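Local atomic coordinates of response regulator (Helicobacter pylori, PDB entry 2PLN), a protein that probably acts as an orphan two-component response regulator that binds promoter DNA and controls transcription, this chain being its N-terminal receiver domain. Residues L22-N27 / D46-L51; Y63-V68 / S86-V91; N72-V77 / F105-D110; D94-E99 / Y112-Y117. All blocks are in the same frame, centred on the assembly; numbering follows the deposited sequence.

Interaction 1: L22-N27 / D46-L51; sequences LLIEKN and DVTESL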
loop_
_atom_site.group_PDB
_atom_site.type_symbol
_atom_site.label_atom_id
_atom_site.label_comp_id
_atom_site.label_asym_id
_atom_site.label_seq_id
_atom_site.Cartn_x
_atom_site.Cartn_y
_atom_site.Cartn_z
ATOM N N LEU A 22 6.459 -11.136 11.078
ATOM C CA LEU A 22 7.483 -10.595 11.952
ATOM C C LEU A 22 7.303 -9.078 12.121
ATOM O O LEU A 22 7.176 -8.351 11.139
ATOM C CB LEU A 22 8.871 -10.874 11.382
ATOM C CG LEU A 22 10.055 -10.332 12.185
ATOM C CD1 LEU A 22 10.141 -10.941 13.636
ATOM C CD2 LEU A 22 11.384 -10.522 11.422
ATOM N N LEU A 23 7.306 -8.609 13.364
ATOM C CA LEU A 23 7.128 -7.174 13.619
ATOM C C LEU A 23 8.388 -6.696 14.272
ATOM O O LEU A 23 8.710 -7.144 15.375
ATOM C CB LEU A 23 5.929 -6.903 14.559
ATOM C CG LEU A 23 4.535 -7.358 14.107
ATOM C CD1 LEU A 23 3.454 -7.344 15.243
ATOM C CD2 LEU A 23 4.050 -6.576 12.862
ATOM N N ILE A 24 9.124 -5.824 13.585
ATOM C CA ILE A 24 10.296 -5.184 14.201
ATOM C C ILE A 24 9.862 -3.822 14.706
ATOM O O ILE A 24 9.617 -2.921 13.936
ATOM C CB ILE A 24 11.496 -5.125 13.243
ATOM C CG1 ILE A 24 11.872 -6.564 12.796
ATOM C CG2 ILE A 24 12.701 -4.357 13.923
ATOM C CD1 ILE A 24 12.746 -6.662 11.548
ATOM N N GLU A 25 9.759 -3.698 16.024
ATOM C CA GLU A 25 9.093 -2.565 16.648
ATOM C C GLU A 25 9.640 -2.386 18.077
ATOM O O GLU A 25 9.539 -3.295 18.928
ATOM C CB GLU A 25 7.583 -2.799 16.657
ATOM C CG GLU A 25 6.768 -1.718 17.376
ATOM C CD GLU A 25 7.098 -0.293 16.900
ATOM O OE1 GLU A 25 7.716 0.462 17.695
ATOM O OE2 GLU A 25 6.760 0.079 15.735
ATOM N N LYS A 26 10.246 -1.227 18.288
ATOM C CA LYS A 26 10.932 -0.839 19.535
ATOM C C LYS A 26 9.942 -0.650 20.679
ATOM O O LYS A 26 10.275 -0.882 21.853
ATOM C CB LYS A 26 11.662 0.487 19.255
ATOM C CG LYS A 26 12.518 1.073 20.356
ATOM C CD LYS A 26 12.956 2.471 19.954
ATOM C CE LYS A 26 13.605 3.219 21.122
ATOM N NZ LYS A 26 12.668 3.356 22.288
ATOM N N ASN A 27 8.725 -0.233 20.341
ATOM C CA ASN A 27 7.699 0.062 21.325
ATOM C C ASN A 27 6.914 -1.200 21.675
ATOM O O ASN A 27 6.058 -1.651 20.912
ATOM C CB ASN A 27 6.825 1.195 20.792
ATOM C CG ASN A 27 5.696 1.589 21.723
ATOM O OD1 ASN A 27 5.073 2.634 21.532
ATOM N ND2 ASN A 27 5.419 0.781 22.699
ATOM N N ASP A 46 5.405 -12.591 15.603
ATOM C CA ASP A 46 6.508 -12.416 16.555
ATOM C C ASP A 46 6.905 -10.971 16.583
ATOM O O ASP A 46 7.150 -10.389 15.524
ATOM C CB ASP A 46 7.740 -13.215 16.129
ATOM C CG ASP A 46 7.493 -14.706 16.119
ATOM O OD1 ASP A 46 6.744 -15.168 16.982
ATOM O OD2 ASP A 46 7.986 -15.481 15.265
ATOM N N VAL A 47 7.021 -10.411 17.789
ATOM C CA VAL A 47 7.510 -9.046 17.959
ATOM C C VAL A 47 8.957 -9.090 18.430
ATOM O O VAL A 47 9.301 -9.849 19.335
ATOM C CB VAL A 47 6.675 -8.216 18.974
ATOM C CG1 VAL A 47 7.182 -6.789 19.048
ATOM C CG2 VAL A 47 5.201 -8.200 18.575
ATOM N N THR A 48 9.800 -8.293 17.789
ATOM C CA THR A 48 11.149 -8.059 18.293
ATOM C C THR A 48 11.477 -6.576 18.275
ATOM O O THR A 48 11.035 -5.847 17.404
ATOM C CB THR A 48 12.209 -8.927 17.548
ATOM O OG1 THR A 48 13.504 -8.644 18.096
ATOM C CG2 THR A 48 12.342 -8.539 16.056
ATOM N N GLU A 49 12.235 -6.129 19.262
ATOM C CA GLU A 49 12.683 -4.744 19.333
ATOM C C GLU A 49 14.002 -4.524 18.593
ATOM O O GLU A 49 14.506 -3.381 18.482
ATOM C CB GLU A 49 12.867 -4.388 20.818
ATOM C CG GLU A 49 13.595 -5.476 21.624
ATOM C CD GLU A 49 12.787 -6.781 21.791
ATOM O OE1 GLU A 49 11.645 -6.737 22.290
ATOM O OE2 GLU A 49 13.277 -7.864 21.433
ATOM N N SER A 50 14.591 -5.610 18.103
ATOM C CA SER A 50 15.909 -5.543 17.493
ATOM C C SER A 50 15.879 -5.907 16.014
ATOM O O SER A 50 15.411 -6.981 15.623
ATOM C CB SER A 50 16.883 -6.441 18.274
ATOM O OG SER A 50 17.989 -6.842 17.470
ATOM N N LEU A 51 16.375 -5.004 15.182
ATOM C CA LEU A 51 16.458 -5.303 13.753
ATOM C C LEU A 51 17.440 -6.452 13.451
ATOM O O LEU A 51 17.154 -7.277 12.589
ATOM C CB LEU A 51 16.790 -4.048 12.941
ATOM C CG LEU A 51 16.766 -4.225 11.427
ATOM C CD1 LEU A 51 16.263 -2.946 10.723
ATOM C CD2 LEU A 51 18.145 -4.640 10.951
HETATM O O HOH W 1 9.115 -4.631 21.500
#

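Interaction 2: Y63-V68 / S86-V91; sequences YDLVMV and SIVVLV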
loop_
_atom_site.group_PDB
_atom_site.type_symbol
_atom_site.label_atom_id
_atom_site.label_comp_id
_atom_site.label_asym_id
_atom_site.label_seq_id
_atom_site.Cartn_x
_atom_site.Cartn_y
_atom_site.Cartn_z
ATOM N N TYR A 63 8.707 -16.655 7.682
ATOM C CA TYR A 63 7.688 -15.599 7.730
ATOM C C TYR A 63 7.128 -15.294 6.343
ATOM O O TYR A 63 7.850 -15.382 5.335
ATOM C CB TYR A 63 8.290 -14.317 8.287
ATOM C CG TYR A 63 8.726 -14.441 9.710
ATOM C CD1 TYR A 63 7.799 -14.361 10.745
ATOM C CD2 TYR A 63 10.073 -14.655 10.033
ATOM C CE1 TYR A 63 8.203 -14.460 12.087
ATOM C CE2 TYR A 63 10.472 -14.770 11.360
ATOM C CZ TYR A 63 9.537 -14.688 12.362
ATOM O OH TYR A 63 9.965 -14.785 13.637
ATOM N N ASP A 64 5.868 -14.869 6.307
ATOM C CA ASP A 64 5.206 -14.477 5.056
ATOM C C ASP A 64 5.327 -12.973 4.848
ATOM O O ASP A 64 5.263 -12.495 3.721
ATOM C CB ASP A 64 3.739 -14.896 5.131
ATOM C CG ASP A 64 3.593 -16.403 5.333
ATOM O OD1 ASP A 64 3.754 -17.148 4.339
ATOM O OD2 ASP A 64 3.348 -16.931 6.433
ATOM N N LEU A 65 5.486 -12.234 5.953
ATOM C CA LEU A 65 5.509 -10.751 5.925
ATOM C C LEU A 65 6.316 -10.211 7.098
ATOM O O LEU A 65 6.300 -10.798 8.195
ATOM C CB LEU A 65 4.071 -10.225 6.010
ATOM C CG LEU A 65 3.892 -8.701 5.826
ATOM C CD1 LEU A 65 2.578 -8.339 5.142
ATOM C CD2 LEU A 65 4.017 -7.962 7.186
ATOM N N VAL A 66 7.053 -9.126 6.870
ATOM C CA VAL A 66 7.771 -8.422 7.955
ATOM C C VAL A 66 7.370 -6.973 7.863
ATOM O O VAL A 66 7.302 -6.404 6.760
ATOM C CB VAL A 66 9.346 -8.538 7.884
ATOM C CG1 VAL A 66 9.925 -8.107 6.511
ATOM C CG2 VAL A 66 10.021 -7.762 9.048
HETATM N N MSE A 67 7.080 -6.385 9.022
HETATM C CA MSE A 67 6.931 -4.947 9.112
HETATM C C MSE A 67 8.027 -4.385 9.996
HETATM O O MSE A 67 8.233 -4.851 11.121
HETATM C CB MSE A 67 5.562 -4.543 9.661
HETATM C CG MSE A 67 5.355 -3.037 9.513
HETATM SE SE MSE A 67 3.532 -2.457 9.728
HETATM C CE MSE A 67 3.176 -3.221 11.460
ATOM N N VAL A 68 8.748 -3.401 9.484
ATOM C CA VAL A 68 9.927 -2.895 10.188
ATOM C C VAL A 68 9.807 -1.394 10.395
ATOM O O VAL A 68 9.497 -0.654 9.459
ATOM C CB VAL A 68 11.250 -3.277 9.456
ATOM C CG1 VAL A 68 11.252 -2.872 7.955
ATOM C CG2 VAL A 68 12.476 -2.692 10.158
ATOM N N SER A 86 10.281 -13.626 -1.746
ATOM C CA SER A 86 8.832 -13.743 -1.649
ATOM C C SER A 86 8.232 -13.180 -0.353
ATOM O O SER A 86 7.009 -13.128 -0.206
ATOM C CB SER A 86 8.420 -15.212 -1.797
ATOM O OG SER A 86 9.008 -15.953 -0.751
ATOM N N ILE A 87 9.063 -12.768 0.593
ATOM C CA ILE A 87 8.523 -12.197 1.809
ATOM C C ILE A 87 8.065 -10.759 1.526
ATOM O O ILE A 87 8.767 -9.997 0.876
ATOM C CB ILE A 87 9.529 -12.266 2.989
ATOM C CG1 ILE A 87 10.039 -13.716 3.185
ATOM C CG2 ILE A 87 8.865 -11.716 4.241
ATOM C CD1 ILE A 87 10.932 -13.944 4.403
ATOM N N VAL A 88 6.865 -10.431 1.987
ATOM C CA VAL A 88 6.317 -9.095 1.832
ATOM C C VAL A 88 7.003 -8.231 2.886
ATOM O O VAL A 88 7.118 -8.637 4.053
ATOM C CB VAL A 88 4.788 -9.114 2.045
ATOM C CG1 VAL A 88 4.202 -7.726 1.961
ATOM C CG2 VAL A 88 4.107 -10.044 1.011
ATOM N N VAL A 89 7.436 -7.038 2.479
ATOM C CA VAL A 89 8.120 -6.127 3.369
ATOM C C VAL A 89 7.375 -4.791 3.461
ATOM O O VAL A 89 7.144 -4.116 2.439
ATOM C CB VAL A 89 9.571 -5.881 2.888
ATOM C CG1 VAL A 89 10.242 -4.854 3.766
ATOM C CG2 VAL A 89 10.363 -7.220 2.807
ATOM N N LEU A 90 7.008 -4.419 4.681
ATOM C CA LEU A 90 6.305 -3.140 4.956
ATOM C C LEU A 90 7.211 -2.306 5.822
ATOM O O LEU A 90 7.741 -2.792 6.830
ATOM C CB LEU A 90 4.974 -3.360 5.695
ATOM C CG LEU A 90 4.037 -4.491 5.221
ATOM C CD1 LEU A 90 2.682 -4.422 5.942
ATOM C CD2 LEU A 90 3.831 -4.447 3.661
ATOM N N VAL A 91 7.426 -1.066 5.411
ATOM C CA VAL A 91 8.264 -0.134 6.173
ATOM C C VAL A 91 7.289 0.805 6.841
ATOM O O VAL A 91 6.411 1.360 6.192
ATOM C CB VAL A 91 9.199 0.681 5.224
ATOM C CG1 VAL A 91 9.873 1.822 5.958
ATOM C CG2 VAL A 91 10.257 -0.237 4.597
HETATM O O HOH W 2 4.952 -13.732 1.457
#

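Interaction 3: N72-V77 / F105-D110; sequences NALSFV and FEQGAD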
loop_
_atom_site.group_PDB
_atom_site.type_symbol
_atom_site.label_atom_id
_atom_site.label_comp_id
_atom_site.label_asym_id
_atom_site.label_seq_id
_atom_site.Cartn_x
_atom_site.Cartn_y
_atom_site.Cartn_z
ATOM N N ASN A 72 17.538 2.191 10.436
ATOM C CA ASN A 72 18.281 1.575 9.329
ATOM C C ASN A 72 17.397 0.648 8.512
ATOM O O ASN A 72 17.865 -0.397 7.997
ATOM C CB ASN A 72 19.479 0.767 9.862
ATOM C CG ASN A 72 20.411 1.582 10.729
ATOM O OD1 ASN A 72 20.809 2.690 10.373
ATOM N ND2 ASN A 72 20.798 1.014 11.868
ATOM N N ALA A 73 16.120 1.009 8.384
ATOM C CA ALA A 73 15.174 0.086 7.761
ATOM C C ALA A 73 15.508 -0.129 6.289
ATOM O O ALA A 73 15.393 -1.227 5.789
ATOM C CB ALA A 73 13.720 0.537 7.961
ATOM N N LEU A 74 15.958 0.916 5.604
ATOM C CA LEU A 74 16.089 0.845 4.145
ATOM C C LEU A 74 17.145 -0.150 3.651
ATOM O O LEU A 74 16.904 -0.882 2.691
ATOM C CB LEU A 74 16.372 2.237 3.587
ATOM C CG LEU A 74 15.252 3.297 3.594
ATOM C CD1 LEU A 74 14.326 3.085 2.443
ATOM C CD2 LEU A 74 14.441 3.407 4.903
ATOM N N SER A 75 18.317 -0.183 4.289
ATOM C CA SER A 75 19.329 -1.182 3.886
ATOM C C SER A 75 18.807 -2.582 4.155
ATOM O O SER A 75 19.012 -3.499 3.376
ATOM C CB SER A 75 20.675 -0.953 4.575
ATOM O OG SER A 75 20.523 -1.017 5.980
ATOM N N PHE A 76 18.111 -2.734 5.280
ATOM C CA PHE A 76 17.481 -4.006 5.637
ATOM C C PHE A 76 16.487 -4.453 4.560
ATOM O O PHE A 76 16.415 -5.641 4.216
ATOM C CB PHE A 76 16.819 -3.818 6.994
ATOM C CG PHE A 76 15.869 -4.906 7.394
ATOM C CD1 PHE A 76 14.490 -4.759 7.193
ATOM C CD2 PHE A 76 16.341 -6.057 8.027
ATOM C CE1 PHE A 76 13.608 -5.729 7.598
ATOM C CE2 PHE A 76 15.461 -7.034 8.438
ATOM C CZ PHE A 76 14.085 -6.876 8.220
ATOM N N VAL A 77 15.718 -3.491 4.023
ATOM C CA VAL A 77 14.709 -3.813 3.005
ATOM C C VAL A 77 15.416 -4.490 1.822
ATOM O O VAL A 77 15.010 -5.553 1.368
ATOM C CB VAL A 77 13.903 -2.573 2.573
ATOM C CG1 VAL A 77 13.096 -2.836 1.327
ATOM C CG2 VAL A 77 12.967 -2.121 3.722
ATOM N N PHE A 105 10.148 2.436 -1.569
ATOM C CA PHE A 105 9.537 1.774 -2.716
ATOM C C PHE A 105 10.562 1.385 -3.775
ATOM O O PHE A 105 10.513 0.271 -4.328
ATOM C CB PHE A 105 8.449 2.649 -3.298
ATOM C CG PHE A 105 7.160 2.580 -2.538
ATOM C CD1 PHE A 105 6.473 1.332 -2.388
ATOM C CD2 PHE A 105 6.585 3.725 -2.025
ATOM C CE1 PHE A 105 5.249 1.257 -1.688
ATOM C CE2 PHE A 105 5.348 3.668 -1.317
ATOM C CZ PHE A 105 4.681 2.432 -1.165
ATOM N N GLU A 106 11.495 2.286 -4.044
ATOM C CA GLU A 106 12.543 1.983 -5.011
ATOM C C GLU A 106 13.411 0.796 -4.561
ATOM O O GLU A 106 13.779 -0.046 -5.386
ATOM C CB GLU A 106 13.350 3.240 -5.360
ATOM C CG GLU A 106 12.512 4.251 -6.166
ATOM C CD GLU A 106 13.290 5.502 -6.550
ATOM O OE1 GLU A 106 14.428 5.675 -6.050
ATOM O OE2 GLU A 106 12.749 6.309 -7.347
ATOM N N GLN A 107 13.671 0.691 -3.255
ATOM C CA GLN A 107 14.389 -0.439 -2.659
ATOM C C GLN A 107 13.594 -1.752 -2.653
ATOM O O GLN A 107 14.144 -2.806 -2.332
ATOM C CB GLN A 107 14.737 -0.128 -1.208
ATOM C CG GLN A 107 15.693 1.008 -0.995
ATOM C CD GLN A 107 17.098 0.560 -1.142
ATOM O OE1 GLN A 107 17.625 0.500 -2.261
ATOM N NE2 GLN A 107 17.727 0.225 -0.021
ATOM N N GLY A 108 12.303 -1.683 -2.975
ATOM C CA GLY A 108 11.494 -2.875 -3.183
ATOM C C GLY A 108 10.477 -3.124 -2.067
ATOM O O GLY A 108 9.877 -4.190 -2.002
ATOM N N ALA A 109 10.308 -2.158 -1.167
ATOM C CA ALA A 109 9.268 -2.307 -0.115
ATOM C C ALA A 109 7.882 -2.418 -0.746
ATOM O O ALA A 109 7.608 -1.810 -1.753
ATOM C CB ALA A 109 9.311 -1.130 0.872
ATOM N N ASP A 110 7.010 -3.207 -0.132
ATOM C CA ASP A 110 5.661 -3.391 -0.624
ATOM C C ASP A 110 4.736 -2.307 -0.096
ATOM O O ASP A 110 3.659 -2.068 -0.665
ATOM C CB ASP A 110 5.171 -4.783 -0.225
ATOM C CG ASP A 110 5.957 -5.865 -0.903
ATOM O OD1 ASP A 110 5.784 -6.002 -2.135
ATOM O OD2 ASP A 110 6.786 -6.576 -0.311
#

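Interaction 4: D94-E99 / Y112-Y117; sequences DNPTSE and YIAKPY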
loop_
_atom_site.group_PDB
_atom_site.type_symbol
_atom_site.label_atom_id
_atom_site.label_comp_id
_atom_site.label_asym_id
_atom_site.label_seq_id
_atom_site.Cartn_x
_atom_site.Cartn_y
_atom_site.Cartn_z
ATOM N N ASP A 94 7.983 6.724 12.027
ATOM C CA ASP A 94 7.485 7.820 12.884
ATOM C C ASP A 94 7.993 9.191 12.397
ATOM O O ASP A 94 7.585 10.255 12.914
ATOM C CB ASP A 94 7.969 7.604 14.319
ATOM C CG ASP A 94 9.469 7.520 14.392
ATOM O OD1 ASP A 94 10.133 8.495 13.961
ATOM O OD2 ASP A 94 10.083 6.511 14.810
ATOM N N ASN A 95 8.919 9.176 11.441
ATOM C CA ASN A 95 9.277 10.416 10.751
ATOM C C ASN A 95 9.217 10.223 9.247
ATOM O O ASN A 95 10.267 10.149 8.600
ATOM C CB ASN A 95 10.661 10.937 11.162
ATOM C CG ASN A 95 10.952 12.353 10.607
ATOM O OD1 ASN A 95 10.051 13.204 10.479
ATOM N ND2 ASN A 95 12.214 12.599 10.283
ATOM N N PRO A 96 7.994 10.155 8.706
ATOM C CA PRO A 96 7.800 9.895 7.292
ATOM C C PRO A 96 8.230 11.103 6.460
ATOM O O PRO A 96 7.919 12.244 6.808
ATOM C CB PRO A 96 6.280 9.673 7.173
ATOM C CG PRO A 96 5.697 10.414 8.301
ATOM C CD PRO A 96 6.709 10.333 9.405
ATOM N N THR A 97 8.974 10.872 5.390
ATOM C CA THR A 97 9.235 11.953 4.458
ATOM C C THR A 97 8.966 11.441 3.055
ATOM O O THR A 97 9.041 10.239 2.807
ATOM C CB THR A 97 10.693 12.421 4.530
ATOM O OG1 THR A 97 11.561 11.317 4.236
ATOM C CG2 THR A 97 11.087 12.849 5.976
ATOM N N SER A 98 8.713 12.369 2.138
ATOM C CA SER A 98 8.624 12.044 0.730
ATOM C C SER A 98 9.875 11.309 0.255
ATOM O O SER A 98 9.786 10.265 -0.412
ATOM C CB SER A 98 8.425 13.319 -0.091
ATOM O OG SER A 98 8.495 12.990 -1.468
ATOM N N GLU A 99 11.042 11.834 0.620
ATOM C CA GLU A 99 12.302 11.230 0.207
ATOM C C GLU A 99 12.451 9.770 0.641
ATOM O O GLU A 99 12.843 8.917 -0.160
ATOM C CB GLU A 99 13.464 12.046 0.768
ATOM C CG GLU A 99 14.827 11.635 0.243
ATOM C CD GLU A 99 15.878 11.676 1.334
ATOM O OE1 GLU A 99 16.790 12.524 1.224
ATOM O OE2 GLU A 99 15.777 10.882 2.311
ATOM N N TYR A 112 4.731 1.580 2.520
ATOM C CA TYR A 112 5.342 2.570 3.394
ATOM C C TYR A 112 4.211 3.205 4.203
ATOM O O TYR A 112 3.247 3.753 3.635
ATOM C CB TYR A 112 6.079 3.614 2.553
ATOM C CG TYR A 112 6.821 4.659 3.364
ATOM C CD1 TYR A 112 6.275 5.919 3.559
ATOM C CD2 TYR A 112 8.087 4.392 3.935
ATOM C CE1 TYR A 112 6.974 6.910 4.304
ATOM C CE2 TYR A 112 8.781 5.385 4.672
ATOM C CZ TYR A 112 8.213 6.624 4.855
ATOM O OH TYR A 112 8.896 7.607 5.613
ATOM N N ILE A 113 4.310 3.124 5.529
ATOM C CA ILE A 113 3.157 3.430 6.365
ATOM C C ILE A 113 3.630 4.445 7.401
ATOM O O ILE A 113 4.608 4.208 8.091
ATOM C CB ILE A 113 2.628 2.135 7.048
ATOM C CG1 ILE A 113 2.215 1.086 5.999
ATOM C CG2 ILE A 113 1.475 2.430 8.063
ATOM C CD1 ILE A 113 2.165 -0.296 6.558
ATOM N N ALA A 114 2.972 5.597 7.480
ATOM C CA ALA A 114 3.327 6.573 8.511
ATOM C C ALA A 114 2.821 6.110 9.869
ATOM O O ALA A 114 1.723 5.553 9.979
ATOM C CB ALA A 114 2.734 7.938 8.190
ATOM N N LYS A 115 3.653 6.317 10.885
ATOM C CA LYS A 115 3.240 6.188 12.276
ATOM C C LYS A 115 2.988 7.595 12.815
ATOM O O LYS A 115 3.689 8.544 12.419
ATOM C CB LYS A 115 4.343 5.543 13.098
ATOM C CG LYS A 115 4.562 4.096 12.743
ATOM C CD LYS A 115 5.765 3.545 13.479
ATOM C CE LYS A 115 5.383 3.046 14.835
ATOM N NZ LYS A 115 6.638 2.684 15.567
ATOM N N PRO A 116 2.031 7.748 13.728
ATOM C CA PRO A 116 1.149 6.666 14.246
ATOM C C PRO A 116 0.110 6.099 13.280
ATOM O O PRO A 116 -0.332 6.803 12.369
ATOM C CB PRO A 116 0.463 7.319 15.463
ATOM C CG PRO A 116 0.632 8.776 15.297
ATOM C CD PRO A 116 1.800 9.044 14.396
ATOM N N TYR A 117 -0.278 4.833 13.479
ATOM C CA TYR A 117 -1.259 4.152 12.615
ATOM C C TYR A 117 -2.685 4.712 12.755
ATOM O O TYR A 117 -3.044 5.249 13.807
ATOM C CB TYR A 117 -1.258 2.627 12.859
ATOM C CG TYR A 117 0.106 1.995 12.747
ATOM C CD1 TYR A 117 0.789 1.528 13.878
ATOM C CD2 TYR A 117 0.736 1.894 11.516
ATOM C CE1 TYR A 117 2.049 0.972 13.772
ATOM C CE2 TYR A 117 1.995 1.325 11.407
ATOM C CZ TYR A 117 2.648 0.869 12.525
ATOM O OH TYR A 117 3.900 0.319 12.371
#

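Interaction 1: L22-N27 / D46-L51
Leu22, Leu23 and Ile24 run beside Asp46, Val47 and Thr48 as parallel strands, their axes 4.8 Å apart and inclined by 19°. Three nearly straight backbone bonds join them: Leu23 N to Asp46 O at 2.8 Å, Thr48 N to Leu23 O at 2.9 Å, and Glu25 N to Thr48 O at 2.9 Å. Helix 28-40 links the two strands in a beta-alpha-beta unit of the receiver domain. On one face Ile24 and Thr48 lie side by side, Ile24 CG1 being 3.8 Å from Thr48 CG2. Thr48 suits its place because its branches divide the work: with OG1 anti to the backbone N (chi1 -180°), the methyl faces Ile24, while the hydroxyl accepts from Ser50 N in an ST turn and also bonds Asp53. The other branch of Ile24, CG2, rests 3.9 Å from Leu51 CA, where helix 51-60 begins. On the opposite face Leu23 CD1 meets Val47 CG2 obliquely at 3.9 Å, beneath helix 28-40. Two acidic side chains accompany these apolar contacts. Asp46 turns to Tyr63, Arg20 and Arg61, whereas Glu25 accepts from Asn27 N through OE1 and forms a salt bridge to Lys115 through OE2. Branched aliphatic groups thus cover both sides of the strand pair, and Glu25 is held through both oxygens, which would fix the rotation of its carboxylate.

Interaction 2: Y63-V68 / S86-V91
Leu65 and Val88 face each other in the centre of the receiver domain's parallel beta sheet, where strands 65-68 and 88-93 are neighbours linked by a beta-alpha-beta crossover through helix 73-83. The leucine side chain lies obliquely across the valine, with Leu65 CD1 3.6 Å from Val88 CG1. Its other branch turns to the next residue on the same face: Leu65 CD2 comes to 4.0 Å from Leu90 CD1, and these two leucines cross at about a right angle. Further along, the selenomethionine Met67 passes obliquely over Leu90, its CG 3.9 Å from Leu90 CB; the extended chi1 and chi2 carry the selenium away from strand 88-93, and the bend at chi3 (55°) turns CE, in a side chain packed against Leu123 and Tyr117. Helix 120-130 closes over this face, so long aliphatic residues such as Leu65, Met67 and Leu90 suit it, with Val88 beside them. The reverse face carries compact beta-branched residues, packed under helix 73-83. There Val66 and Val89 lie side by side and point the same way, Val66 CG1 meeting Val89 CG2 at 3.8 Å. Ile87, just ahead of its strand, lays CG1 against Tyr63 O at 3.5 Å. Successive bonds alternate between the strands from Val88 N onward. The first is the least regular, since Val88 N approaches Asp64 O from 30° outside the carbonyl plane. Asp64 O also receives a water 2.6 Å away, and that same water donates to Ser86 O at 2.7 Å.

Interaction 3: N72-V77 / F105-D110
Gln107 reaches from the Schellman motif that ends helix 98-106 to the first turns of helix 73-83, two neighbouring helices of the receiver domain's alpha/beta fold. Its CB begins the contact 4.1 Å from Val77 CG1. Next, CG lies 4.2 Å from Leu74 CD1, giving the methylene part an apolar bed. The chain then bends sharply at chi2 (-83°), which turns the amide toward the helix backbone. CD stops 4.1 Å from Leu74 O, and NE2 closes on that oxygen at 3.0 Å. This bond is somewhat bent, 140° at the hydrogen, and the donor sits above the carbonyl plane. A long, flexible amide suits this place, since it offers both carbon surface and an N-H. Val77, buried, points at the turn itself: its CG1 touches Gln107 O, at 3.8 Å, and Ala109 CB, at 4.2 Å. Alanine fits here because it is small enough to lie between Val77, Val91 and Ala104. Gly108 takes the positive phi (109°) of the Schellman motif, where a CB would press on the preceding carbonyl oxygen, so glycine suits it. Beyond the turn, Asp110 pairs with Lys81, while its backbone oxygen accepts from Arg130 of the second subunit, so the turn also borders the dimer interface. The turn is fastened within its own segment by Gly108 N, which donates to Phe105 O at 3.0 Å.

Interaction 4: D94-E99 / Y112-Y117
The loop that carries strand 88-93 into helix 98-106 rests on the last strand of the receiver fold, and Tyr112 of that strand touches Pro96 and Thr97. Tyr112 stands three residues before Lys115, the spacing of the aromatic switch residue and the invariant lysine in CheY-like receivers. With CG anti to the backbone N (chi1 -177°), its ring extends toward the loop and brings the hydroxyl to Pro96 CA, 3.0 Å away, and to Thr97 N. Thr97 N donates to Tyr112 OH at 3.3 Å over a bent path of 142°. Thr97 is the N-cap of helix 98-106, so Glu100 is bonded twice at the helix start, its backbone N by Thr97 OG1 and its OE1 by Tyr112 OH. Pro96 supplies the apolar share: its CB is 4.0 Å from Tyr112 CE1 and its CG 3.9 Å from Ala114 CB. The proline ring restricts phi in this extended part of the loop, and alanine is small enough for the close approach. Arg118 of the second subunit packs on both Pro96 and Ala114, placing this surface at the dimer interface. Lys115 lays its CB against Asp94 CA at 3.9 Å, then bends at chi3 (86°) to send NZ to a salt bridge with Glu25. A cis peptide to Pro116 follows, characteristic of receivers. The carboxylate of Asp94 remains at a distance, its OD2 5.2 Å from Lys115 NZ.

Overall arrangement
Along the chain, interaction 1 is complete before the others begin; interaction 3 interleaves with interactions 2 and 4. Interactions 1, 2 and 4 all reach the five-stranded parallel sheet, ordered 44-48, 20-24, 65-68, 88-93, 111-114. Interaction 2 lies centrally, its centre about 12 Å from that of interaction 1 and about 10 Å from that of interaction 3, which joins two helices on one flank. Interactions 1 and 4, about 17 Å apart between centres, meet through the Glu25-Lys115 salt bridge at the C-terminal ends of the strands. Interactions 3 and 4 share helix 98-106 and border the second subunit, consistent with OmpR/PhoB-type receiver dimers built on this side of the domain.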